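Local coordinates for protein pngf-ii (PDB 4R4X) that probably cleaves N-linked glycans from glycoproteins, acting as a bacterial peptide:N-glycosidase of the PNGase F family, at residues Phe383-Val388 with Pro397-Ser402; Ile515-Pro520 with Ser526-Ser531; Leu421-Thr426 with Ile511-Pro516; Leu273-Tyr276 with Lys282-Gln285. All coordinates share one frame; numbering follows the deposited sequence.

Interaction 1: Phe383-Val388 with Pro397-Ser402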
loop_
_atom_site.group_PDB
_atom_site.type_symbol
_atom_site.label_atom_id
_atom_site.label_comp_id
_atom_site.label_asym_id
_atom_site.label_seq_id
_atom_site.Cartn_x
_atom_site.Cartn_y
_atom_site.Cartn_z
ATOM N N PHE A 383 0.109 -24.454 -5.999
ATOM C CA PHE A 383 0.221 -25.133 -4.722
ATOM C C PHE A 383 0.292 -24.143 -3.578
ATOM O O PHE A 383 0.633 -22.968 -3.757
ATOM C CB PHE A 383 1.429 -26.080 -4.665
ATOM C CG PHE A 383 2.753 -25.418 -4.909
ATOM C CD1 PHE A 383 3.492 -24.909 -3.868
ATOM C CD2 PHE A 383 3.299 -25.391 -6.186
ATOM C CE1 PHE A 383 4.713 -24.298 -4.098
ATOM C CE2 PHE A 383 4.533 -24.806 -6.429
ATOM C CZ PHE A 383 5.234 -24.251 -5.380
ATOM N N ASN A 384 -0.045 -24.645 -2.400
ATOM C CA ASN A 384 0.108 -23.905 -1.153
ATOM C C ASN A 384 0.116 -24.897 -0.007
ATOM O O ASN A 384 -0.919 -25.506 0.292
ATOM C CB ASN A 384 -1.026 -22.912 -0.977
ATOM C CG ASN A 384 -0.726 -21.877 0.094
ATOM O OD1 ASN A 384 0.050 -22.112 1.028
ATOM N ND2 ASN A 384 -1.322 -20.704 -0.058
ATOM N N THR A 385 1.285 -25.085 0.603
ATOM C CA THR A 385 1.416 -26.001 1.712
ATOM C C THR A 385 1.157 -25.357 3.057
ATOM O O THR A 385 1.057 -26.061 4.040
ATOM C CB THR A 385 2.802 -26.672 1.777
ATOM O OG1 THR A 385 3.803 -25.717 2.168
ATOM C CG2 THR A 385 3.163 -27.303 0.410
ATOM N N THR A 386 1.055 -24.036 3.103
ATOM C CA THR A 386 0.876 -23.332 4.366
ATOM C C THR A 386 -0.452 -23.710 5.039
ATOM O O THR A 386 -1.531 -23.480 4.472
ATOM C CB THR A 386 0.932 -21.809 4.162
ATOM O OG1 THR A 386 2.156 -21.438 3.502
ATOM C CG2 THR A 386 0.833 -21.072 5.512
ATOM N N ASN A 387 -0.391 -24.240 6.255
ATOM C CA ASN A 387 -1.624 -24.710 6.888
ATOM C C ASN A 387 -2.300 -23.629 7.740
ATOM O O ASN A 387 -2.219 -23.582 8.993
ATOM C CB ASN A 387 -1.438 -26.048 7.599
ATOM C CG ASN A 387 -0.437 -25.989 8.727
ATOM O OD1 ASN A 387 0.566 -25.266 8.656
ATOM N ND2 ASN A 387 -0.706 -26.750 9.782
ATOM N N VAL A 388 -2.968 -22.743 7.013
ATOM C CA VAL A 388 -3.775 -21.696 7.598
ATOM C C VAL A 388 -4.843 -22.326 8.466
ATOM O O VAL A 388 -5.254 -21.719 9.461
ATOM C CB VAL A 388 -4.360 -20.793 6.500
ATOM C CG1 VAL A 388 -5.672 -20.127 6.903
ATOM C CG2 VAL A 388 -3.316 -19.746 6.093
ATOM N N PRO A 397 3.059 -28.927 6.933
ATOM C CA PRO A 397 3.674 -29.373 5.693
ATOM C C PRO A 397 4.997 -30.108 5.885
ATOM O O PRO A 397 6.070 -29.586 5.600
ATOM C CB PRO A 397 3.828 -28.061 4.899
ATOM C CG PRO A 397 3.976 -27.013 5.948
ATOM C CD PRO A 397 3.036 -27.456 7.029
ATOM N N THR A 398 4.883 -31.348 6.348
ATOM C CA THR A 398 6.013 -32.231 6.588
ATOM C C THR A 398 6.296 -33.160 5.396
ATOM O O THR A 398 6.989 -34.175 5.529
ATOM C CB THR A 398 5.718 -33.070 7.833
ATOM O OG1 THR A 398 4.454 -33.766 7.656
ATOM C CG2 THR A 398 5.610 -32.180 9.036
HETATM N N MSE A 399 5.810 -32.795 4.211
HETATM C CA MSE A 399 5.875 -33.690 3.044
HETATM C C MSE A 399 7.232 -33.783 2.401
HETATM O O MSE A 399 7.445 -34.612 1.529
HETATM C CB MSE A 399 4.842 -33.279 1.985
HETATM C CG MSE A 399 5.099 -31.971 1.255
HETATM SE SE MSE A 399 4.366 -30.448 2.282
HETATM C CE MSE A 399 2.440 -30.803 2.074
ATOM N N PHE A 400 8.169 -32.957 2.835
ATOM C CA PHE A 400 9.420 -32.809 2.114
ATOM C C PHE A 400 10.484 -33.810 2.532
ATOM O O PHE A 400 11.581 -33.818 1.983
ATOM C CB PHE A 400 9.877 -31.363 2.198
ATOM C CG PHE A 400 8.992 -30.436 1.429
ATOM C CD1 PHE A 400 9.015 -30.444 0.042
ATOM C CD2 PHE A 400 8.133 -29.576 2.072
ATOM C CE1 PHE A 400 8.198 -29.613 -0.678
ATOM C CE2 PHE A 400 7.317 -28.721 1.354
ATOM C CZ PHE A 400 7.341 -28.744 -0.025
ATOM N N ASN A 401 10.146 -34.715 3.446
ATOM C CA ASN A 401 11.034 -35.866 3.668
ATOM C C ASN A 401 10.977 -36.923 2.557
ATOM O O ASN A 401 11.780 -37.843 2.562
ATOM C CB ASN A 401 10.845 -36.499 5.044
ATOM C CG ASN A 401 9.528 -37.248 5.187
ATOM O OD1 ASN A 401 9.473 -38.291 5.860
ATOM N ND2 ASN A 401 8.479 -36.737 4.592
ATOM N N SER A 402 10.046 -36.796 1.609
ATOM C CA SER A 402 10.029 -37.660 0.432
ATOM C C SER A 402 10.682 -36.892 -0.694
ATOM O O SER A 402 10.415 -35.701 -0.852
ATOM C CB SER A 402 8.609 -38.014 0.005
ATOM O OG SER A 402 8.582 -38.464 -1.346
#
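T385, just past the end of strand 378-384, and P397 bring their CA atoms within 5.7 Å, the closest approach of the two backbones. That strand is the outermost on one side of a nine-stranded antiparallel sheet. Its exit is an Asx turn: N384 OD1 accepts from the backbone N of T386 at 3.0 Å, and N387 then centres an inverse gamma turn. The segment 397-402 is loop, folded back against this corner, and the contact is buried van der Waals packing. The T385 side chain meets the pyrrolidine ring of P397 CB to CB at 3.6 Å, while the T385 carbonyl O lies 3.5 Å from P397 CB. OG1 of T385, set between its backbone N and carbonyl carbon (chi1 71°), is also bonded to V530 N and W528 O of the adjacent strand. This leaves the methyl branch to face the selenomethionine M399, whose chain bends at chi2 and chi3 and turns both SE and CE to T385 CG2. Further round the corner, N387 crosses the proline at about a right angle, its ND2 held by Q394 O and its OD1 3.7 Å from P397 CD.

Interaction 2: Ile515-Pro520 with Ser526-Ser531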
loop_
_atom_site.group_PDB
_atom_site.type_symbol
_atom_site.label_atom_id
_atom_site.label_comp_id
_atom_site.label_asym_id
_atom_site.label_seq_id
_atom_site.Cartn_x
_atom_site.Cartn_y
_atom_site.Cartn_z
ATOM N N ILE A 515 12.757 -30.256 -1.225
ATOM C CA ILE A 515 13.537 -29.623 -0.146
ATOM C C ILE A 515 14.024 -30.748 0.774
ATOM O O ILE A 515 13.210 -31.602 1.146
ATOM C CB ILE A 515 12.631 -28.667 0.682
ATOM C CG1 ILE A 515 11.967 -27.633 -0.228
ATOM C CG2 ILE A 515 13.401 -27.956 1.774
ATOM C CD1 ILE A 515 10.884 -26.821 0.470
ATOM N N PRO A 516 15.327 -30.778 1.144
ATOM C CA PRO A 516 15.850 -31.831 2.028
ATOM C C PRO A 516 15.483 -31.545 3.488
ATOM O O PRO A 516 16.311 -31.080 4.282
ATOM C CB PRO A 516 17.364 -31.796 1.791
ATOM C CG PRO A 516 17.632 -30.408 1.358
ATOM C CD PRO A 516 16.396 -29.880 0.694
ATOM N N GLN A 517 14.223 -31.835 3.801
ATOM C CA GLN A 517 13.618 -31.516 5.093
ATOM C C GLN A 517 14.381 -32.214 6.192
ATOM O O GLN A 517 14.797 -33.369 6.032
ATOM C CB GLN A 517 12.177 -31.977 5.087
ATOM C CG GLN A 517 11.368 -31.695 6.347
ATOM C CD GLN A 517 9.928 -32.087 6.119
ATOM O OE1 GLN A 517 9.170 -31.351 5.481
ATOM N NE2 GLN A 517 9.543 -33.251 6.636
ATOM N N GLY A 518 14.578 -31.523 7.304
ATOM C CA GLY A 518 15.378 -32.070 8.400
ATOM C C GLY A 518 14.586 -33.122 9.162
ATOM O O GLY A 518 13.346 -33.129 9.119
ATOM N N ALA A 519 15.309 -34.000 9.864
ATOM C CA ALA A 519 14.711 -35.101 10.633
ATOM C C ALA A 519 14.076 -34.571 11.919
ATOM O O ALA A 519 14.526 -33.550 12.447
ATOM C CB ALA A 519 15.777 -36.137 10.977
ATOM N N PRO A 520 13.013 -35.237 12.406
ATOM C CA PRO A 520 12.409 -34.808 13.669
ATOM C C PRO A 520 13.325 -35.017 14.868
ATOM O O PRO A 520 14.293 -35.761 14.790
ATOM C CB PRO A 520 11.142 -35.673 13.797
ATOM C CG PRO A 520 11.269 -36.759 12.773
ATOM C CD PRO A 520 12.234 -36.293 11.729
ATOM N N SER A 526 10.431 -30.652 11.592
ATOM C CA SER A 526 10.662 -29.627 10.594
ATOM C C SER A 526 9.554 -29.666 9.507
ATOM O O SER A 526 8.975 -30.716 9.198
ATOM C CB SER A 526 12.061 -29.768 9.981
ATOM O OG SER A 526 13.045 -29.256 10.878
ATOM N N PHE A 527 9.252 -28.500 8.952
ATOM C CA PHE A 527 8.232 -28.377 7.918
ATOM C C PHE A 527 8.410 -27.105 7.123
ATOM O O PHE A 527 9.109 -26.178 7.561
ATOM C CB PHE A 527 6.812 -28.461 8.509
ATOM C CG PHE A 527 6.510 -27.410 9.546
ATOM C CD1 PHE A 527 5.908 -26.206 9.192
ATOM C CD2 PHE A 527 6.761 -27.658 10.888
ATOM C CE1 PHE A 527 5.601 -25.249 10.154
ATOM C CE2 PHE A 527 6.454 -26.709 11.850
ATOM C CZ PHE A 527 5.882 -25.499 11.482
ATOM N N TRP A 528 7.841 -27.087 5.916
ATOM C CA TRP A 528 8.085 -25.981 4.973
ATOM C C TRP A 528 6.771 -25.420 4.439
ATOM O O TRP A 528 6.001 -26.143 3.804
ATOM C CB TRP A 528 8.990 -26.441 3.831
ATOM C CG TRP A 528 10.397 -26.591 4.293
ATOM C CD1 TRP A 528 10.918 -27.628 5.012
ATOM C CD2 TRP A 528 11.437 -25.626 4.165
ATOM N NE1 TRP A 528 12.232 -27.368 5.324
ATOM C CE2 TRP A 528 12.576 -26.151 4.800
ATOM C CE3 TRP A 528 11.529 -24.380 3.539
ATOM C CZ2 TRP A 528 13.796 -25.470 4.824
ATOM C CZ3 TRP A 528 12.735 -23.706 3.578
ATOM C CH2 TRP A 528 13.839 -24.235 4.220
ATOM N N ASN A 529 6.524 -24.140 4.724
ATOM C CA ASN A 529 5.380 -23.406 4.206
ATOM C C ASN A 529 5.757 -22.812 2.855
ATOM O O ASN A 529 6.540 -21.842 2.795
ATOM C CB ASN A 529 4.984 -22.275 5.148
ATOM C CG ASN A 529 4.315 -22.750 6.413
ATOM O OD1 ASN A 529 3.474 -23.639 6.407
ATOM N ND2 ASN A 529 4.637 -22.089 7.504
ATOM N N VAL A 530 5.232 -23.396 1.778
ATOM C CA VAL A 530 5.570 -22.965 0.430
ATOM C C VAL A 530 4.304 -22.743 -0.400
ATOM O O VAL A 530 3.353 -23.549 -0.387
ATOM C CB VAL A 530 6.564 -23.926 -0.276
ATOM C CG1 VAL A 530 7.758 -24.240 0.621
ATOM C CG2 VAL A 530 5.904 -25.226 -0.673
ATOM N N SER A 531 4.263 -21.603 -1.076
ATOM C CA SER A 531 3.216 -21.361 -2.064
ATOM C C SER A 531 3.791 -20.957 -3.414
ATOM O O SER A 531 4.862 -20.334 -3.526
ATOM C CB SER A 531 2.194 -20.341 -1.558
ATOM O OG SER A 531 2.698 -19.043 -1.663
HETATM O O HOH W 1 11.125 -33.303 10.992
HETATM O O HOH W 2 14.932 -31.075 11.500
#
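I515 and W528 make the main apolar contact here, a CH-pi packing that lays the connection following strand 507-514 against the start of strand 527-537; nearer the loop end, water takes over. The two touching parts run roughly antiparallel, their directions 160° apart, but the two backbones do not pair directly; side-chain packing and water-bridged backbone groups join them.

CG2 of I515 sits over one face of the indole, 3.7 Å from the centroid of the five-membered ring and only 14° off its normal. Standing anti to the backbone N, this methyl reaches the ring, while CD1 at the end of the other branch touches W528 CB and CG and goes on to V530 CG1 at 4.1 Å. The indole is fixed by its edge as well: NE1 bonds to D435 OD2, the same carboxylate oxygen that takes the N-H of G518, which ties loop and strand to one acidic group.

Q517 is extended and lays the flat of its amide against S526 O, with CD 3.5 Å from that oxygen, and its OE1 comes to the edge of the indole near the ring plane. That amide is bonded at both ends, NE2 to T398 O and OE1 to F400 N. Two waters close the far end. One donates to G518 O and accepts from S526 N (2.8 Å); the other donates to A519 O and accepts from S526 OG (2.7 Å), a hydroxyl that D435 N also holds. The loop carries the chain from the four-stranded sheet to the nine-stranded one, a sheet-to-sheet connection found in jelly-roll beta sandwiches like PNGase F.

Interaction 3: Leu421-Thr426 with Ile511-Pro516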
loop_
_atom_site.group_PDB
_atom_site.type_symbol
_atom_site.label_atom_id
_atom_site.label_comp_id
_atom_site.label_asym_id
_atom_site.label_seq_id
_atom_site.Cartn_x
_atom_site.Cartn_y
_atom_site.Cartn_z
ATOM N N LEU A 421 7.118 -18.420 -11.715
ATOM C CA LEU A 421 6.529 -18.953 -10.512
ATOM C C LEU A 421 6.776 -17.957 -9.398
ATOM O O LEU A 421 7.927 -17.691 -9.048
ATOM C CB LEU A 421 7.124 -20.311 -10.140
ATOM C CG LEU A 421 6.460 -20.992 -8.936
ATOM C CD1 LEU A 421 5.025 -21.381 -9.240
ATOM C CD2 LEU A 421 7.232 -22.229 -8.491
ATOM N N ARG A 422 5.691 -17.388 -8.882
ATOM C CA ARG A 422 5.731 -16.551 -7.682
ATOM C C ARG A 422 5.777 -17.508 -6.522
ATOM O O ARG A 422 4.817 -18.242 -6.282
ATOM C CB ARG A 422 4.490 -15.668 -7.598
ATOM C CG ARG A 422 4.390 -14.768 -6.362
ATOM C CD ARG A 422 3.049 -14.054 -6.389
ATOM N NE ARG A 422 2.801 -13.152 -5.262
ATOM C CZ ARG A 422 2.164 -13.472 -4.137
ATOM N NH1 ARG A 422 1.967 -12.539 -3.222
ATOM N NH2 ARG A 422 1.729 -14.701 -3.909
ATOM N N TYR A 423 6.899 -17.510 -5.816
ATOM C CA TYR A 423 7.221 -18.570 -4.872
ATOM C C TYR A 423 7.575 -17.970 -3.518
ATOM O O TYR A 423 8.514 -17.167 -3.407
ATOM C CB TYR A 423 8.393 -19.387 -5.397
ATOM C CG TYR A 423 8.828 -20.557 -4.537
ATOM C CD1 TYR A 423 8.024 -21.682 -4.399
ATOM C CD2 TYR A 423 10.071 -20.564 -3.906
ATOM C CE1 TYR A 423 8.431 -22.770 -3.635
ATOM C CE2 TYR A 423 10.502 -21.662 -3.174
ATOM C CZ TYR A 423 9.676 -22.760 -3.037
ATOM O OH TYR A 423 10.053 -23.838 -2.272
ATOM N N ILE A 424 6.775 -18.323 -2.521
ATOM C CA ILE A 424 6.990 -17.901 -1.130
ATOM C C ILE A 424 7.374 -19.114 -0.314
ATOM O O ILE A 424 6.617 -20.069 -0.237
ATOM C CB ILE A 424 5.737 -17.250 -0.522
ATOM C CG1 ILE A 424 5.268 -16.106 -1.410
ATOM C CG2 ILE A 424 6.025 -16.721 0.887
ATOM C CD1 ILE A 424 3.967 -15.461 -0.966
ATOM N N THR A 425 8.546 -19.076 0.302
ATOM C CA THR A 425 9.016 -20.201 1.093
ATOM C C THR A 425 9.562 -19.776 2.445
ATOM O O THR A 425 10.340 -18.806 2.522
ATOM C CB THR A 425 10.089 -21.040 0.354
ATOM O OG1 THR A 425 10.513 -22.110 1.208
ATOM C CG2 THR A 425 11.319 -20.176 -0.063
ATOM N N THR A 426 9.155 -20.513 3.483
ATOM C CA THR A 426 9.766 -20.415 4.809
ATOM C C THR A 426 9.929 -21.793 5.445
ATOM O O THR A 426 9.092 -22.679 5.276
ATOM C CB THR A 426 8.995 -19.479 5.760
ATOM O OG1 THR A 426 7.650 -19.928 5.959
ATOM C CG2 THR A 426 8.985 -18.074 5.218
ATOM N N ILE A 511 4.864 -28.930 -12.221
ATOM C CA ILE A 511 5.861 -28.208 -11.452
ATOM C C ILE A 511 6.088 -29.040 -10.207
ATOM O O ILE A 511 5.150 -29.647 -9.679
ATOM C CB ILE A 511 5.436 -26.774 -11.135
ATOM C CG1 ILE A 511 5.542 -25.907 -12.387
ATOM C CG2 ILE A 511 6.338 -26.179 -10.050
ATOM C CD1 ILE A 511 4.878 -24.530 -12.286
ATOM N N GLN A 512 7.334 -29.092 -9.757
ATOM C CA GLN A 512 7.681 -29.854 -8.572
ATOM C C GLN A 512 8.647 -29.093 -7.664
ATOM O O GLN A 512 9.537 -28.415 -8.150
ATOM C CB GLN A 512 8.287 -31.182 -8.971
ATOM C CG GLN A 512 8.644 -32.051 -7.773
ATOM C CD GLN A 512 9.163 -33.403 -8.186
ATOM O OE1 GLN A 512 8.874 -34.423 -7.544
ATOM N NE2 GLN A 512 9.925 -33.423 -9.250
ATOM N N VAL A 513 8.425 -29.191 -6.354
ATOM C CA VAL A 513 9.342 -28.620 -5.357
ATOM C C VAL A 513 9.896 -29.718 -4.490
ATOM O O VAL A 513 9.138 -30.523 -3.962
ATOM C CB VAL A 513 8.646 -27.604 -4.436
ATOM C CG1 VAL A 513 9.636 -26.986 -3.444
ATOM C CG2 VAL A 513 7.995 -26.533 -5.286
ATOM N N LYS A 514 11.219 -29.726 -4.339
ATOM C CA LYS A 514 11.918 -30.667 -3.480
ATOM C C LYS A 514 12.759 -29.847 -2.496
ATOM O O LYS A 514 13.383 -28.865 -2.897
ATOM C CB LYS A 514 12.868 -31.553 -4.288
ATOM C CG LYS A 514 12.203 -32.460 -5.315
ATOM C CD LYS A 514 13.207 -33.453 -5.892
ATOM C CE LYS A 514 12.626 -34.223 -7.062
ATOM N NZ LYS A 514 13.653 -35.137 -7.615
ATOM N N ILE A 515 12.757 -30.256 -1.225
ATOM C CA ILE A 515 13.537 -29.623 -0.146
ATOM C C ILE A 515 14.024 -30.748 0.774
ATOM O O ILE A 515 13.210 -31.602 1.146
ATOM C CB ILE A 515 12.631 -28.667 0.682
ATOM C CG1 ILE A 515 11.967 -27.633 -0.228
ATOM C CG2 ILE A 515 13.401 -27.956 1.774
ATOM C CD1 ILE A 515 10.884 -26.821 0.470
ATOM N N PRO A 516 15.327 -30.778 1.144
ATOM C CA PRO A 516 15.850 -31.831 2.028
ATOM C C PRO A 516 15.483 -31.545 3.488
ATOM O O PRO A 516 16.311 -31.080 4.282
ATOM C CB PRO A 516 17.364 -31.796 1.791
ATOM C CG PRO A 516 17.632 -30.408 1.358
ATOM C CD PRO A 516 16.396 -29.880 0.694
#
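Y423 and V513 meet by apolar packing, their side chains coming from opposite directions across the gap between two strands that are not hydrogen-bonded neighbours. The Y423 ring lies oblique to V513, with CE1 4.1 Å from CG2, while the hydroxyl end goes further and brings OH to 3.4 Å from V513 CG1. CG of Y423 stands anti to the backbone N (chi1 -179°), which sends the ring straight out from strand 416-428 towards the other strand. Beyond V513, the same oxygen comes within 4.1 Å of CD1 of I515, so two successive inward-facing residues of 511-516 border the phenol end. A second, looser apolar pair sits two residues back along both strands, where L421 CD2 and I511 CG2 approach to 4.3 Å; L421 also touches I444.

The CA atoms of the facing pairs, 9.3 Å for L421 with I511 and 10.3 Å for Y423 with V513, have the spacing of face-to-face sheet packing in a beta sandwich. Here strand 416-428 belongs to the nine-stranded antiparallel sheet and 507-514 to a four-stranded one. F383, from the outermost strand of the larger sheet, joins the same buried layer, where its ring touches both V513 and Y423.

The polar end of Y423 is met by a third strand: its hydroxyl is bonded to N442 OD1. N442 sits on strand 442-446 of the smaller sheet, and its OD1 also pairs with T425 OG1.

Interaction 4: Leu273-Tyr276 with Lys282-Gln285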
loop_
_atom_site.group_PDB
_atom_site.type_symbol
_atom_site.label_atom_id
_atom_site.label_comp_id
_atom_site.label_asym_id
_atom_site.label_seq_id
_atom_site.Cartn_x
_atom_site.Cartn_y
_atom_site.Cartn_z
ATOM N N LEU A 273 -11.457 -30.819 1.539
ATOM C CA LEU A 273 -10.275 -30.543 0.742
ATOM C C LEU A 273 -9.728 -31.820 0.101
ATOM O O LEU A 273 -9.746 -32.882 0.716
ATOM C CB LEU A 273 -9.193 -29.921 1.627
ATOM C CG LEU A 273 -9.575 -28.589 2.277
ATOM C CD1 LEU A 273 -8.412 -28.050 3.095
ATOM C CD2 LEU A 273 -10.020 -27.583 1.220
ATOM N N PRO A 274 -9.249 -31.725 -1.142
ATOM C CA PRO A 274 -8.575 -32.872 -1.775
ATOM C C PRO A 274 -7.350 -33.337 -0.992
ATOM O O PRO A 274 -6.577 -32.503 -0.499
ATOM C CB PRO A 274 -8.144 -32.332 -3.136
ATOM C CG PRO A 274 -8.973 -31.139 -3.388
ATOM C CD PRO A 274 -9.398 -30.587 -2.059
ATOM N N VAL A 275 -7.185 -34.655 -0.878
ATOM C CA VAL A 275 -6.048 -35.263 -0.168
ATOM C C VAL A 275 -4.817 -35.327 -1.081
ATOM O O VAL A 275 -4.915 -35.724 -2.233
ATOM C CB VAL A 275 -6.409 -36.688 0.358
ATOM C CG1 VAL A 275 -5.203 -37.379 0.961
ATOM C CG2 VAL A 275 -7.503 -36.619 1.417
ATOM N N TYR A 276 -3.663 -34.884 -0.587
ATOM C CA TYR A 276 -2.395 -35.020 -1.300
ATOM C C TYR A 276 -1.518 -36.048 -0.587
ATOM O O TYR A 276 -1.363 -36.005 0.626
ATOM C CB TYR A 276 -1.637 -33.669 -1.372
ATOM C CG TYR A 276 -0.276 -33.769 -2.058
ATOM C CD1 TYR A 276 -0.172 -33.885 -3.445
ATOM C CD2 TYR A 276 0.891 -33.754 -1.325
ATOM C CE1 TYR A 276 1.069 -33.987 -4.073
ATOM C CE2 TYR A 276 2.132 -33.844 -1.933
ATOM C CZ TYR A 276 2.219 -33.974 -3.306
ATOM O OH TYR A 276 3.448 -34.067 -3.894
ATOM N N LYS A 282 2.117 -40.157 5.068
ATOM C CA LYS A 282 1.217 -39.206 5.664
ATOM C C LYS A 282 0.246 -38.643 4.618
ATOM O O LYS A 282 0.376 -38.900 3.403
ATOM C CB LYS A 282 2.012 -38.072 6.317
ATOM C CG LYS A 282 2.894 -38.551 7.451
ATOM C CD LYS A 282 3.654 -37.415 8.103
ATOM C CE LYS A 282 4.456 -37.910 9.297
ATOM N NZ LYS A 282 5.262 -36.782 9.849
ATOM N N SER A 283 -0.715 -37.877 5.116
ATOM C CA SER A 283 -1.712 -37.213 4.302
ATOM C C SER A 283 -1.701 -35.725 4.515
ATOM O O SER A 283 -1.477 -35.243 5.626
ATOM C CB SER A 283 -3.095 -37.713 4.633
ATOM O OG SER A 283 -3.236 -38.987 4.089
ATOM N N TYR A 284 -1.981 -35.007 3.437
ATOM C CA TYR A 284 -1.992 -33.550 3.461
ATOM C C TYR A 284 -3.261 -33.133 2.749
ATOM O O TYR A 284 -3.816 -33.913 1.953
ATOM C CB TYR A 284 -0.728 -33.020 2.797
ATOM C CG TYR A 284 0.498 -33.572 3.468
ATOM C CD1 TYR A 284 0.973 -33.007 4.661
ATOM C CD2 TYR A 284 1.142 -34.684 2.972
ATOM C CE1 TYR A 284 2.052 -33.532 5.318
ATOM C CE2 TYR A 284 2.239 -35.227 3.621
ATOM C CZ TYR A 284 2.695 -34.644 4.795
ATOM O OH TYR A 284 3.795 -35.150 5.462
ATOM N N GLN A 285 -3.724 -31.925 3.039
ATOM C CA GLN A 285 -5.044 -31.494 2.612
ATOM C C GLN A 285 -5.008 -30.150 1.885
ATOM O O GLN A 285 -4.562 -29.149 2.434
ATOM C CB GLN A 285 -5.973 -31.377 3.817
ATOM C CG GLN A 285 -6.036 -32.611 4.694
ATOM C CD GLN A 285 -4.903 -32.703 5.702
ATOM O OE1 GLN A 285 -4.465 -31.692 6.283
ATOM N NE2 GLN A 285 -4.425 -33.925 5.926
#
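Y284 O accepts the N-H of Y276 at 2.7 Å in a nearly straight bond (170°), and the CA of V275 approaches the same oxygen at 3.4 Å as a CA-H...O contact. These two grips mark a small antiparallel beta hairpin of strands 275-276 and 284-285. The donor N of Y276 stands 36° above the carbonyl plane. The return bond of this hydrogen-bonded pair, Y284 N to Y276 O, is longer at 3.0 Å and more bent, though it lies in the carbonyl plane of Y276.

V275 and Q285 form the neighbouring non-hydrogen-bonded pair, their side chains on one face of the two strands and those of the tyrosines on the other. Y276 OH bonds to G405 O and E407 N, at the start of strand 406-412; Y284 OH bonds to T398 OG1 in the 397-402 loop and to N280 OD1 in the hairpin's own turn. Q285 CG lies beside its backbone N; a bend at chi2 (83°) then turns the amide away from the strand partner, and OE1 accepts from D395 N. L273, just before the hairpin, packs its CB against Q285 CB at 4.2 Å. On the tyrosine face, the CD2 edge of the Y284 ring lies 3.7 Å from Y276 O.

Interactions 1, 2 and 3 lie together in one beta sandwich. Interactions 1 and 2 have centres about 7 Å apart and lie on neighbouring strands 378-384 and 527-537, with P397 O 3.2 Å from F527 CB. Interactions 2 and 3 are about 10 Å apart and share I515, which serves both the indole and the phenol. F400 ties interaction 1 to interaction 3, its CB 3.5 Å from I515 O. Interaction 4 reaches this group through interaction 1, where T398 OG1 lies 2.7 Å from Y284 OH, but does not touch interactions 2 and 3. Neither the zinc bound by E52 and D159 nor that bound by H542 and H545 of the C-terminal histidine run, evidently a purification tag, has a ligand in these contacts.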